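Local coordinates for PHOX (Pseudomonas fluorescens, PDB 4A9V), which hydrolyses phosphate monoesters as an alkaline phosphatase, using a complex iron-calcium cofactor held in a beta-propeller, at residues A[33-38]-A[120-125]; A[112-117]-A[231-236]; A[381-386]-A[428-433]; A[406-409]-A[414-417]; A[558-563]-A[572-577]. All blocks are in the same frame, centred on the assembly; numbering follows the deposited sequence. Where two conformers were deposited one is given.

Contact 1: A[33-38]-A[120-125]; sequences SVLISW and SVIEVQ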
# COMPACT_ATOMS: atom_id res chain seq x y z
N SER A 33 -3.23 16.75 14.82
CA SER A 33 -4.17 17.64 14.15
C SER A 33 -4.61 16.97 12.85
O SER A 33 -3.82 16.29 12.22
CB SER A 33 -3.47 18.97 13.83
OG SER A 33 -4.41 19.97 13.45
N VAL A 34 -5.83 17.24 12.42
CA VAL A 34 -6.28 16.77 11.11
C VAL A 34 -5.70 17.66 10.02
O VAL A 34 -5.93 18.87 10.02
CB VAL A 34 -7.82 16.80 11.01
CG1 VAL A 34 -8.25 16.46 9.60
CG2 VAL A 34 -8.44 15.83 12.01
N LEU A 35 -4.97 17.05 9.10
CA LEU A 35 -4.48 17.78 7.93
C LEU A 35 -5.58 17.94 6.88
O LEU A 35 -5.83 19.03 6.38
CB LEU A 35 -3.27 17.06 7.32
CG LEU A 35 -2.64 17.76 6.12
CD1 LEU A 35 -1.88 19.01 6.54
CD2 LEU A 35 -1.74 16.82 5.34
N ILE A 36 -6.24 16.83 6.56
CA ILE A 36 -7.28 16.81 5.53
C ILE A 36 -8.09 15.54 5.70
O ILE A 36 -7.59 14.54 6.22
CB ILE A 36 -6.67 16.90 4.10
CG1 ILE A 36 -7.75 17.09 3.04
CG2 ILE A 36 -5.78 15.70 3.79
CD1 ILE A 36 -7.21 17.68 1.75
N SER A 37 -9.37 15.60 5.35
CA SER A 37 -10.28 14.46 5.44
C SER A 37 -10.97 14.21 4.10
O SER A 37 -11.18 15.12 3.30
CB SER A 37 -11.36 14.72 6.50
OG SER A 37 -10.82 14.92 7.79
N TRP A 38 -11.43 12.97 3.93
CA TRP A 38 -12.33 12.61 2.85
C TRP A 38 -13.38 13.67 2.65
O TRP A 38 -14.05 14.08 3.60
CB TRP A 38 -12.99 11.27 3.16
CG TRP A 38 -14.17 10.97 2.29
CD1 TRP A 38 -14.25 11.03 0.90
CD2 TRP A 38 -15.51 10.64 2.74
NE1 TRP A 38 -15.52 10.77 0.48
CE2 TRP A 38 -16.32 10.53 1.55
CE3 TRP A 38 -16.07 10.41 3.98
CZ2 TRP A 38 -17.67 10.21 1.62
CZ3 TRP A 38 -17.43 10.12 4.04
CH2 TRP A 38 -18.21 10.03 2.89
N SER A 120 -5.01 11.71 -4.51
CA SER A 120 -5.19 13.14 -4.27
C SER A 120 -3.81 13.78 -4.11
O SER A 120 -3.06 13.39 -3.22
CB SER A 120 -5.99 13.36 -2.99
OG SER A 120 -7.28 12.79 -3.07
N VAL A 121 -3.47 14.70 -5.00
CA VAL A 121 -2.26 15.50 -4.85
C VAL A 121 -2.64 16.83 -4.22
O VAL A 121 -3.60 17.48 -4.67
CB VAL A 121 -1.58 15.77 -6.21
CG1 VAL A 121 -0.30 16.58 -6.01
CG2 VAL A 121 -1.29 14.47 -6.93
N ILE A 122 -1.97 17.18 -3.12
CA ILE A 122 -2.25 18.41 -2.40
C ILE A 122 -0.98 19.18 -2.10
O ILE A 122 0.08 18.59 -1.91
CB ILE A 122 -3.03 18.15 -1.09
CG1 ILE A 122 -2.18 17.36 -0.08
CG2 ILE A 122 -4.35 17.46 -1.38
CD1 ILE A 122 -2.85 17.22 1.27
N GLU A 123 -1.09 20.50 -2.03
CA GLU A 123 -0.05 21.33 -1.46
C GLU A 123 -0.27 21.52 0.03
O GLU A 123 -1.39 21.76 0.48
CB GLU A 123 -0.00 22.69 -2.16
CG GLU A 123 1.08 23.59 -1.59
CD GLU A 123 1.22 24.94 -2.25
OE1 GLU A 123 0.86 25.07 -3.43
OE2 GLU A 123 1.85 25.82 -1.63
N VAL A 124 0.83 21.46 0.78
CA VAL A 124 0.84 21.87 2.17
C VAL A 124 1.87 22.97 2.37
O VAL A 124 2.88 23.04 1.66
CB VAL A 124 1.11 20.68 3.12
CG1 VAL A 124 -0.04 19.69 3.04
CG2 VAL A 124 2.42 19.99 2.79
N GLN A 125 1.60 23.86 3.31
CA GLN A 125 2.48 24.98 3.61
C GLN A 125 2.63 25.07 5.11
O GLN A 125 1.68 24.84 5.86
CB GLN A 125 1.90 26.29 3.07
CG GLN A 125 2.22 26.59 1.62
CD GLN A 125 1.62 27.90 1.14
OE1 GLN A 125 1.16 28.71 1.95
NE2 GLN A 125 1.50 28.06 -0.17

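Contact 2: A[112-117]-A[231-236]; sequences KALACE and DPRFDM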
# COMPACT_ATOMS: atom_id res chain seq x y z
N LYS A 112 -19.66 7.99 -8.80
CA LYS A 112 -19.32 8.60 -7.52
C LYS A 112 -18.34 7.72 -6.71
O LYS A 112 -17.42 8.24 -6.09
CB LYS A 112 -20.60 8.84 -6.72
CG LYS A 112 -20.42 9.51 -5.38
CD LYS A 112 -21.76 9.95 -4.83
CE LYS A 112 -21.68 10.24 -3.34
NZ LYS A 112 -22.98 10.75 -2.81
N ALA A 113 -18.53 6.40 -6.75
CA ALA A 113 -17.59 5.48 -6.11
C ALA A 113 -16.22 5.54 -6.78
O ALA A 113 -15.20 5.61 -6.10
CB ALA A 113 -18.15 4.06 -6.12
N LEU A 114 -16.20 5.51 -8.10
CA LEU A 114 -14.93 5.60 -8.82
C LEU A 114 -14.22 6.93 -8.54
O LEU A 114 -12.99 6.98 -8.45
CB LEU A 114 -15.18 5.44 -10.32
CG LEU A 114 -15.32 3.99 -10.78
CD1 LEU A 114 -16.11 3.90 -12.07
CD2 LEU A 114 -13.96 3.33 -10.95
N ALA A 115 -15.00 7.98 -8.31
CA ALA A 115 -14.47 9.30 -8.00
C ALA A 115 -13.74 9.32 -6.66
O ALA A 115 -12.88 10.16 -6.43
CB ALA A 115 -15.59 10.32 -8.00
N CYS A 116 -14.16 8.45 -5.74
CA CYS A 116 -13.55 8.37 -4.42
C CYS A 116 -12.14 7.79 -4.43
O CYS A 116 -11.46 7.88 -3.42
CB CYS A 116 -14.39 7.48 -3.52
SG CYS A 116 -15.94 8.19 -2.93
N GLU A 117 -11.82 7.02 -5.47
CA GLU A 117 -10.59 6.23 -5.49
C GLU A 117 -9.57 6.89 -6.41
O GLU A 117 -9.92 7.73 -7.23
CB GLU A 117 -10.89 4.81 -5.95
CG GLU A 117 -11.98 4.17 -5.10
CD GLU A 117 -12.23 2.70 -5.34
OE1 GLU A 117 -11.44 2.02 -6.02
OE2 GLU A 117 -13.29 2.23 -4.85
N ASP A 231 -22.17 0.06 -14.92
CA ASP A 231 -21.06 0.49 -15.78
C ASP A 231 -20.45 -0.72 -16.47
O ASP A 231 -19.79 -1.54 -15.82
CB ASP A 231 -20.00 1.25 -14.97
CG ASP A 231 -18.92 1.85 -15.84
OD1 ASP A 231 -18.75 1.37 -16.98
OD2 ASP A 231 -18.18 2.74 -15.37
N PRO A 232 -20.74 -0.90 -17.76
CA PRO A 232 -20.35 -2.14 -18.43
C PRO A 232 -18.85 -2.32 -18.61
O PRO A 232 -18.41 -3.41 -18.95
CB PRO A 232 -21.04 -2.05 -19.79
CG PRO A 232 -21.33 -0.60 -20.00
CD PRO A 232 -21.57 -0.04 -18.63
N ARG A 233 -18.07 -1.28 -18.32
CA ARG A 233 -16.62 -1.41 -18.35
C ARG A 233 -16.15 -2.51 -17.38
O ARG A 233 -15.12 -3.13 -17.60
CB ARG A 233 -15.97 -0.07 -18.00
CG ARG A 233 -14.45 -0.07 -18.12
CD ARG A 233 -13.87 1.33 -18.24
NE ARG A 233 -14.04 2.12 -17.02
CZ ARG A 233 -13.05 2.41 -16.18
NH1 ARG A 233 -11.94 1.67 -16.18
NH2 ARG A 233 -13.17 3.41 -15.33
N PHE A 234 -16.93 -2.72 -16.33
CA PHE A 234 -16.60 -3.67 -15.27
C PHE A 234 -17.32 -5.02 -15.42
O PHE A 234 -17.19 -5.89 -14.56
CB PHE A 234 -16.92 -3.04 -13.92
CG PHE A 234 -16.07 -1.83 -13.61
CD1 PHE A 234 -14.77 -1.99 -13.18
CD2 PHE A 234 -16.48 -0.57 -13.98
CE1 PHE A 234 -13.92 -0.90 -13.07
CE2 PHE A 234 -15.64 0.53 -13.87
CZ PHE A 234 -14.35 0.35 -13.44
N ASP A 235 -18.07 -5.17 -16.52
CA ASP A 235 -18.79 -6.40 -16.82
C ASP A 235 -17.95 -7.30 -17.71
O ASP A 235 -17.74 -7.01 -18.90
CB ASP A 235 -20.11 -6.05 -17.52
CG ASP A 235 -20.96 -7.26 -17.85
OD1 ASP A 235 -20.51 -8.41 -17.60
OD2 ASP A 235 -22.09 -7.05 -18.33
N MET A 236 -17.42 -8.36 -17.12
CA MET A 236 -16.52 -9.28 -17.81
C MET A 236 -17.17 -10.03 -18.98
O MET A 236 -16.46 -10.57 -19.82
CB MET A 236 -15.95 -10.30 -16.82
CG MET A 236 -15.04 -9.68 -15.78
SD MET A 236 -13.45 -9.20 -16.47
CE MET A 236 -12.73 -10.80 -16.85

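Contact 3: A[381-386]-A[428-433]; sequences TRMDRP and QILRWR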
# COMPACT_ATOMS: atom_id res chain seq x y z
N THR A 381 8.53 -18.62 -3.74
CA THR A 381 8.02 -19.08 -2.45
C THR A 381 6.72 -18.37 -2.10
O THR A 381 6.66 -17.14 -2.04
CB THR A 381 9.03 -18.80 -1.32
OG1 THR A 381 10.29 -19.41 -1.65
CG2 THR A 381 8.52 -19.30 0.02
N ARG A 382 5.68 -19.15 -1.82
CA ARG A 382 4.39 -18.61 -1.41
C ARG A 382 4.48 -18.00 -0.02
O ARG A 382 5.01 -18.62 0.90
CB ARG A 382 3.35 -19.72 -1.43
CG ARG A 382 3.15 -20.34 -2.81
CD ARG A 382 2.02 -21.35 -2.81
NE ARG A 382 0.73 -20.68 -2.74
CZ ARG A 382 -0.44 -21.31 -2.80
NH1 ARG A 382 -0.46 -22.62 -2.70
NH2 ARG A 382 -1.57 -20.63 -2.90
N MET A 383 3.99 -16.77 0.13
CA MET A 383 4.22 -15.97 1.33
C MET A 383 2.92 -15.65 2.08
O MET A 383 1.83 -15.61 1.49
CB MET A 383 4.93 -14.66 0.98
CG MET A 383 6.26 -14.85 0.25
SD MET A 383 7.49 -15.81 1.15
CE MET A 383 7.96 -14.65 2.42
N ASP A 384 3.07 -15.31 3.36
CA ASP A 384 1.95 -14.90 4.21
C ASP A 384 1.59 -13.42 3.99
O ASP A 384 1.83 -12.57 4.86
CB ASP A 384 2.31 -15.10 5.70
CG ASP A 384 2.39 -16.56 6.13
OD1 ASP A 384 2.04 -17.46 5.34
OD2 ASP A 384 2.75 -16.76 7.32
N ARG A 385 0.95 -13.13 2.86
CA ARG A 385 0.41 -11.80 2.57
C ARG A 385 1.45 -10.69 2.73
O ARG A 385 1.35 -9.84 3.62
CB ARG A 385 -0.81 -11.49 3.42
CG ARG A 385 -2.00 -12.38 3.13
CD ARG A 385 -3.22 -11.89 3.87
NE ARG A 385 -3.56 -10.55 3.42
CZ ARG A 385 -4.23 -9.67 4.15
NH1 ARG A 385 -4.88 -10.08 5.23
NH2 ARG A 385 -4.38 -8.42 3.71
N PRO A 386 2.39 -10.61 1.78
CA PRO A 386 3.28 -9.46 1.74
C PRO A 386 2.51 -8.16 1.60
O PRO A 386 1.69 -8.01 0.69
CB PRO A 386 4.14 -9.71 0.49
CG PRO A 386 3.96 -11.15 0.16
CD PRO A 386 2.59 -11.52 0.64
N GLN A 428 4.14 -11.28 10.82
CA GLN A 428 5.56 -11.21 11.12
C GLN A 428 6.19 -10.19 10.17
O GLN A 428 5.56 -9.77 9.19
CB GLN A 428 6.23 -12.60 10.99
CG GLN A 428 6.18 -13.22 9.59
CD GLN A 428 5.02 -14.19 9.40
OE1 GLN A 428 4.07 -14.21 10.17
NE2 GLN A 428 5.06 -14.94 8.30
N ILE A 429 7.38 -9.71 10.53
CA ILE A 429 8.13 -8.80 9.67
C ILE A 429 9.42 -9.49 9.24
O ILE A 429 10.24 -9.91 10.07
CB ILE A 429 8.44 -7.45 10.35
CG1 ILE A 429 7.14 -6.79 10.80
CG2 ILE A 429 9.21 -6.56 9.38
CD1 ILE A 429 7.32 -5.46 11.51
N LEU A 430 9.57 -9.61 7.93
CA LEU A 430 10.69 -10.23 7.27
C LEU A 430 11.73 -9.18 6.89
O LEU A 430 11.38 -8.09 6.45
CB LEU A 430 10.16 -10.92 6.01
CG LEU A 430 11.14 -11.44 4.97
CD1 LEU A 430 11.99 -12.57 5.53
CD2 LEU A 430 10.37 -11.90 3.75
N ARG A 431 13.01 -9.48 7.12
CA ARG A 431 14.11 -8.62 6.73
C ARG A 431 15.03 -9.38 5.80
O ARG A 431 15.28 -10.57 6.01
CB ARG A 431 14.88 -8.16 7.98
CG ARG A 431 16.20 -7.48 7.69
CD ARG A 431 16.75 -6.74 8.90
NE ARG A 431 16.93 -7.63 10.05
CZ ARG A 431 17.15 -7.20 11.29
NH1 ARG A 431 17.27 -5.91 11.55
NH2 ARG A 431 17.23 -8.08 12.27
N TRP A 432 15.61 -8.69 4.82
CA TRP A 432 16.73 -9.26 4.08
C TRP A 432 17.83 -8.26 3.86
O TRP A 432 17.62 -7.04 3.84
CB TRP A 432 16.33 -9.94 2.77
CG TRP A 432 15.66 -9.06 1.74
CD1 TRP A 432 16.24 -8.36 0.69
CD2 TRP A 432 14.22 -8.90 1.55
NE1 TRP A 432 15.27 -7.79 -0.10
CE2 TRP A 432 14.04 -8.08 0.36
CE3 TRP A 432 13.11 -9.38 2.21
CZ2 TRP A 432 12.77 -7.76 -0.12
CZ3 TRP A 432 11.85 -9.04 1.74
CH2 TRP A 432 11.68 -8.22 0.61
N ARG A 433 19.03 -8.80 3.73
CA ARG A 433 20.24 -8.04 3.43
C ARG A 433 20.82 -8.55 2.11
O ARG A 433 21.25 -9.70 2.00
CB ARG A 433 21.26 -8.19 4.54
CG ARG A 433 22.52 -7.40 4.28
CD ARG A 433 23.48 -7.51 5.44
NE ARG A 433 24.66 -6.69 5.22
CZ ARG A 433 25.64 -6.55 6.10
NH1 ARG A 433 25.58 -7.16 7.27
NH2 ARG A 433 26.65 -5.74 5.83

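Contact 4: A[406-409]-A[414-417]; sequences AKRG and PVGG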
# COMPACT_ATOMS: atom_id res chain seq x y z
N ALA A 406 -4.18 -17.15 7.44
CA ALA A 406 -4.97 -18.17 8.10
C ALA A 406 -4.86 -19.53 7.39
O ALA A 406 -5.19 -20.56 7.98
CB ALA A 406 -6.42 -17.72 8.16
N LYS A 407 -4.42 -19.52 6.13
CA LYS A 407 -4.35 -20.77 5.38
C LYS A 407 -2.96 -21.40 5.37
O LYS A 407 -2.78 -22.48 4.82
CB LYS A 407 -4.82 -20.56 3.94
CG LYS A 407 -6.28 -20.15 3.79
CD LYS A 407 -6.58 -19.79 2.34
CE LYS A 407 -8.06 -19.81 2.03
NZ LYS A 407 -8.31 -19.89 0.56
N ARG A 408 -1.99 -20.78 6.03
CA ARG A 408 -0.68 -21.40 6.14
C ARG A 408 -0.80 -22.78 6.79
O ARG A 408 -1.51 -22.95 7.78
CB ARG A 408 0.28 -20.51 6.92
CG ARG A 408 1.69 -21.07 7.11
CD ARG A 408 2.42 -21.35 5.80
NE ARG A 408 2.52 -20.16 4.96
CZ ARG A 408 3.16 -20.11 3.80
NH1 ARG A 408 3.68 -21.21 3.27
NH2 ARG A 408 3.22 -18.97 3.13
N GLY A 409 -0.16 -23.77 6.18
CA GLY A 409 -0.28 -25.15 6.63
C GLY A 409 -1.19 -26.00 5.76
O GLY A 409 -1.10 -27.23 5.80
N PRO A 414 3.11 -24.93 2.75
CA PRO A 414 3.76 -25.58 3.88
C PRO A 414 4.32 -24.57 4.88
O PRO A 414 4.81 -23.51 4.50
CB PRO A 414 4.90 -26.37 3.22
CG PRO A 414 5.14 -25.70 1.91
CD PRO A 414 3.80 -25.18 1.48
N VAL A 415 4.38 -24.99 6.13
CA VAL A 415 5.00 -24.21 7.18
C VAL A 415 6.51 -24.34 7.05
O VAL A 415 7.04 -25.45 6.91
CB VAL A 415 4.57 -24.73 8.56
CG1 VAL A 415 5.31 -24.02 9.67
CG2 VAL A 415 3.06 -24.59 8.73
N GLY A 416 7.21 -23.21 7.09
CA GLY A 416 8.66 -23.22 7.13
C GLY A 416 9.26 -21.86 6.84
O GLY A 416 8.58 -20.97 6.32
N GLY A 417 10.55 -21.74 7.07
CA GLY A 417 11.29 -20.55 6.67
C GLY A 417 10.67 -19.29 7.24
O GLY A 417 10.38 -19.22 8.43

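Contact 5: A[558-563]-A[572-577]; sequences STFPEH and SVMAIT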
# COMPACT_ATOMS: atom_id res chain seq x y z
N SER A 558 -17.91 4.85 15.02
CA SER A 558 -17.02 6.01 15.13
C SER A 558 -17.69 7.29 14.65
O SER A 558 -18.49 7.27 13.71
CB SER A 558 -15.74 5.77 14.32
OG SER A 558 -14.84 6.86 14.43
N THR A 559 -17.28 8.41 15.23
CA THR A 559 -17.61 9.73 14.69
C THR A 559 -16.33 10.55 14.46
O THR A 559 -16.38 11.77 14.28
CB THR A 559 -18.57 10.48 15.63
OG1 THR A 559 -18.03 10.52 16.96
CG2 THR A 559 -19.94 9.79 15.68
N PHE A 560 -15.19 9.87 14.40
CA PHE A 560 -13.89 10.52 14.23
C PHE A 560 -13.78 11.12 12.82
O PHE A 560 -14.14 10.45 11.85
CB PHE A 560 -12.80 9.46 14.43
CG PHE A 560 -11.41 9.98 14.29
CD1 PHE A 560 -10.79 10.02 13.05
CD2 PHE A 560 -10.70 10.42 15.40
CE1 PHE A 560 -9.50 10.50 12.92
CE2 PHE A 560 -9.42 10.92 15.27
CZ PHE A 560 -8.81 10.93 14.04
N PRO A 561 -13.18 12.32 12.68
CA PRO A 561 -12.53 13.12 13.71
C PRO A 561 -13.41 14.21 14.32
O PRO A 561 -12.99 14.83 15.30
CB PRO A 561 -11.38 13.77 12.94
CG PRO A 561 -11.91 13.96 11.57
CD PRO A 561 -12.80 12.77 11.33
N GLU A 562 -14.52 14.57 13.69
CA GLU A 562 -15.26 15.76 14.09
C GLU A 562 -16.10 15.54 15.35
O GLU A 562 -16.42 16.50 16.06
CB GLU A 562 -16.13 16.28 12.95
CG GLU A 562 -15.35 16.78 11.75
CD GLU A 562 -16.23 17.00 10.54
OE1 GLU A 562 -16.49 16.03 9.80
OE2 GLU A 562 -16.66 18.15 10.32
N HIS A 563 -16.50 14.30 15.58
CA HIS A 563 -17.32 13.94 16.74
C HIS A 563 -18.53 14.83 16.89
O HIS A 563 -18.90 15.22 18.00
CB HIS A 563 -16.49 13.94 18.01
CG HIS A 563 -15.37 12.93 17.99
ND1 HIS A 563 -15.57 11.64 17.67
CD2 HIS A 563 -14.01 13.09 18.17
CE1 HIS A 563 -14.40 10.98 17.74
NE2 HIS A 563 -13.44 11.87 18.02
N SER A 572 -8.94 10.35 7.42
CA SER A 572 -8.18 11.58 7.55
C SER A 572 -6.70 11.30 7.53
O SER A 572 -6.24 10.23 7.95
CB SER A 572 -8.54 12.28 8.86
OG SER A 572 -9.91 12.61 8.92
N VAL A 573 -5.94 12.29 7.06
CA VAL A 573 -4.51 12.34 7.26
C VAL A 573 -4.26 13.23 8.46
O VAL A 573 -4.76 14.37 8.53
CB VAL A 573 -3.79 12.89 6.01
CG1 VAL A 573 -2.29 13.01 6.24
CG2 VAL A 573 -4.08 12.01 4.80
N MET A 574 -3.49 12.71 9.41
CA MET A 574 -3.15 13.41 10.64
C MET A 574 -1.72 13.91 10.58
O MET A 574 -0.85 13.26 10.02
CB MET A 574 -3.29 12.47 11.85
CG MET A 574 -4.61 11.73 11.91
SD MET A 574 -6.06 12.80 11.99
CE MET A 574 -5.80 13.61 13.57
N ALA A 575 -1.49 15.05 11.23
CA ALA A 575 -0.15 15.56 11.48
C ALA A 575 0.20 15.39 12.95
O ALA A 575 -0.52 15.88 13.83
CB ALA A 575 -0.08 17.03 11.10
N ILE A 576 1.26 14.63 13.22
CA ILE A 576 1.72 14.36 14.57
C ILE A 576 3.00 15.16 14.82
O ILE A 576 3.94 15.11 14.03
CB ILE A 576 2.05 12.86 14.76
CG1 ILE A 576 0.91 11.96 14.26
CG2 ILE A 576 2.47 12.58 16.19
CD1 ILE A 576 -0.44 12.20 14.89
N THR A 577 3.01 15.91 15.93
CA THR A 577 4.14 16.75 16.28
C THR A 577 4.44 16.62 17.78
O THR A 577 3.61 16.14 18.55
CB THR A 577 3.86 18.22 15.94
OG1 THR A 577 2.65 18.64 16.58
CG2 THR A 577 3.74 18.43 14.43

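Contact 1: A[33-38]-A[120-125]
Leu-35 and Ile-36 of strand 33-37 face Ile-122 and Val-124 of strand 120-125 across two separate sheets, the short strand axes running roughly antiparallel (148°) and 9.9 Å apart at their closest. No hydrogen bond joins the segments; branched apolar side chains meet between them. Leu-35 and Val-124 cross at about a right angle, and the fork of the leucine straddles one methyl: Val-124 CG1 is 4.0 Å from Leu-35 CD1 and 4.1 Å from Leu-35 CD2. Leu-35 CD2 also comes within 4.2 Å of Ile-122 CD1. Ile-122 CD1 also meets Ile-36 CG2, tip to tip, at 4.2 Å. Ile-122 can reach so far because its CG1 sits between the backbone N and the carbonyl carbon (chi1 65°) and its outer bond is extended, sending CD1 straight out of the strand. Two consecutive residues of strand 33-37 point to strand 120-125 because Leu-35 and Ile-36 both lie opposite Val-573, a classic beta bulge that interrupts the usual alternation. The sheets are face-packed neighbours, as blades are in a beta-propeller: strand 30-37, near the N-terminus, edges a blade whose other three strands come from the C-terminal end, and strand 118-127 belongs to the next sheet. Met-85 and Ile-87 of strand 82-89 extend the apolar layer beside Leu-35 and Ile-122. On the reverse face of strand 120-125, Gln-125 NE2 donates to Glu-123 OE2 at 2.7 Å from above the carboxylate plane, and Arg-82 forms a salt bridge with the same oxygen.

Contact 2: A[112-117]-A[231-236]
Leu-114, on helix 107-115, presses its forked end into a 3-10 turn at 232-234 that opens with an Asx turn at Asp-231. Leu-114 CD1 is the busiest atom of the contact, lying 3.8 Å from Phe-234 CE2, 4.1 Å from Asp-231 OD2 and 4.4 Å from Arg-233 NH2, while Leu-114 CD2 adds a touch to Phe-234 CZ at 3.9 Å. The leucine approaches both the phenyl ring and the guanidinium obliquely; the touch is van der Waals throughout, with no hydrogen bond between the segments, and only the phenyl ring is an apolar partner. Behind this first shell the turn orders its own side chains. Phe-234 CZ stands 3.6 Å above the guanidinium plane of Arg-233, over its centre, and the carboxylate carbon of Asp-231 lies at the ring's edge, in its plane. With CG anti to the backbone N (chi1 -173°), Asp-231 turns its carboxylate back over the turn, where Asp-231 OD1 accepts from Arg-233 N at 3.0 Å, the donor coming from above the carboxylate plane. A valine in place of Asp-231 would probably leave that N-H without its acceptor and let the start of the turn shift beneath Leu-114. Further out, Trp-227 meets Phe-234 edge-to-face and also packs on Leu-114, so one indole buttresses both partners. Glu-242 forms a salt bridge with Arg-233 NH1, and Asn-146 OD1 takes a hydrogen bond from Arg-233 NH2. Arg-233 NH2 also donates to Gly-145 O, and Gly-145 is itself joined to the helix by a backbone hydrogen bond with Leu-114.

Contact 3: A[381-386]-A[428-433]
Just ahead of strand 386-391, the blade strand that carries the calcium ligand Glu-387, the chain makes an inverse gamma turn centred on Asp-384, and this turn is tied to strand 428-434 by one polar and one apolar contact. Gln-428 NE2 donates to Asp-384 OD2 at 3.1 Å in a nearly straight bond (171°). The acceptor lies in the plane of the glutamine amide, whereas the donor meets the carboxylate on its anti side, tilted out of its plane; the two flat groups stand 71° apart. Gln-428 takes this position with CG between its backbone N and carbonyl carbon (chi1 62°) and a further bend at the next bond, which swings the amide across to the turn. Asn-424 ND2 braces the pair by donating to both Asp-384 OD2 and Gln-428 OE1. The other oxygen, Asp-384 OD1, is held by Arg-408 NE and Asn-405 ND2, so each carboxylate oxygen has two donors, which would be expected to favour the ionised form of this buried group. Beside the polar bond Met-383 curls at its last two torsions and brings CE to 3.9 Å from Leu-430 CD2, the two chains crossing at about a right angle. Trp-432 turns its ring edge to Leu-430 CG, and Ile-298 of strand 296-303 packs on Met-383 as well as on Trp-432. Next in the chain, in the conformer given, Arg-385 forms a salt bridge with Asp-292 of the diiron pocket. The turn thus leads from a connecting loop into the beta-propeller strand that brings Glu-387 to the calcium site.

Contact 4: A[406-409]-A[414-417]
The guanidinium of Arg-408 meets Pro-414 at its edge: the carbonyl carbon of Pro-414 lies in the guanidinium plane, and its oxygen is tilted somewhat from it. Arg-408 NH1 donates to Pro-414 O at 2.8 Å through a bent bond (138°), standing well above the carbonyl plane. The arginine chain folds back at its second and third torsions, which also brings Arg-408 CD to 3.5 Å from Pro-414 O. Along the stem, Arg-408 CG touches Val-415 CG2 at 4.1 Å, the side chains crossing obliquely, and the same methyl rests 4.0 Å from Gly-409 CA. The remaining guanidinium nitrogens are committed elsewhere: NE to the carboxylate of Asp-384, NH2 to the carbonyl oxygen of Arg-382. The group is thereby fixed on three sites at once. A leucine in its place would probably leave Pro-414 O without this donor and the Asp-384 carboxylate without its charged mate. Gly-409 follows with a positive phi (104°), a backbone shape in which a side chain would collide with the preceding carbonyl. The arginine clasps a main-chain carbonyl of its own loop and so pins together two parts of the long excursion between strands 398-402 and 428-434 of the beta-propeller.

Contact 5: A[558-563]-A[572-577]
Ser-572 OG, against the ring of Pro-561, is gripped by two polar partners outside this pair of segments: it is hydrogen-bonded to Ser-37 OG and to the carbonyl oxygen of Arg-570. Across the contact the same oxygen touches only carbon, 3.6 Å from Pro-561 CG and 3.8 Å from Pro-561 CD. One residue back, Phe-560 reaches strand 572-577 with the far end of its ring. Its CG is anti to the backbone N (chi1 180°), and Phe-560 CZ ends 3.9 Å from Met-574 SD and 4.1 Å from Met-574 CE. The sulfur lies near the ring plane, 5.2 Å from the Phe-560 centroid and 78° off its normal: a Met-aromatic contact at the edge. Met-574 comes from the opposite direction; the bend at its second torsion places the sulfur, and the third turns CE to the same ring atom. The loop prepares the ring. A cis peptide joins Phe-560 to Pro-561, whose CB lies 3.7 Å above the centre of the Phe-560 ring, and Ser-558 OG accepts from Phe-560 N at 3.0 Å in an ST turn. Ile-549 of strand 544-550 packs on both Phe-560 and Met-574. The contact thus fastens a loop to strand 572-578 without a hydrogen bond: the serine oxygen is already satisfied where the proline lies on it, and the edge hydrogens of the phenyl ring, slightly positive, probably suit the electron-rich sulfur.

In the fold
Contacts 1 and 5 both reach one blade: strands 30-37 and 572-578 are neighbours, Leu-35 N lying 2.8 Å from Val-573 O. This pairing of the N-terminal strand with C-terminal ones is consistent with the Velcro closure of a beta-propeller. Contact 2 meets contact 1 where Trp-38 NE1 packs 4.3 Å from Cys-116 SG. Across the chain's centre, about 32 Å from contact 1 between centres, contact 3 holds a loop that contains contact 4; Arg-408 links the two, its NE 2.8 Å from Asp-384 OD1. Contact 3 approaches the cofactor: the Asp-384 side chain is about 12 Å from both the diiron centre and a calcium.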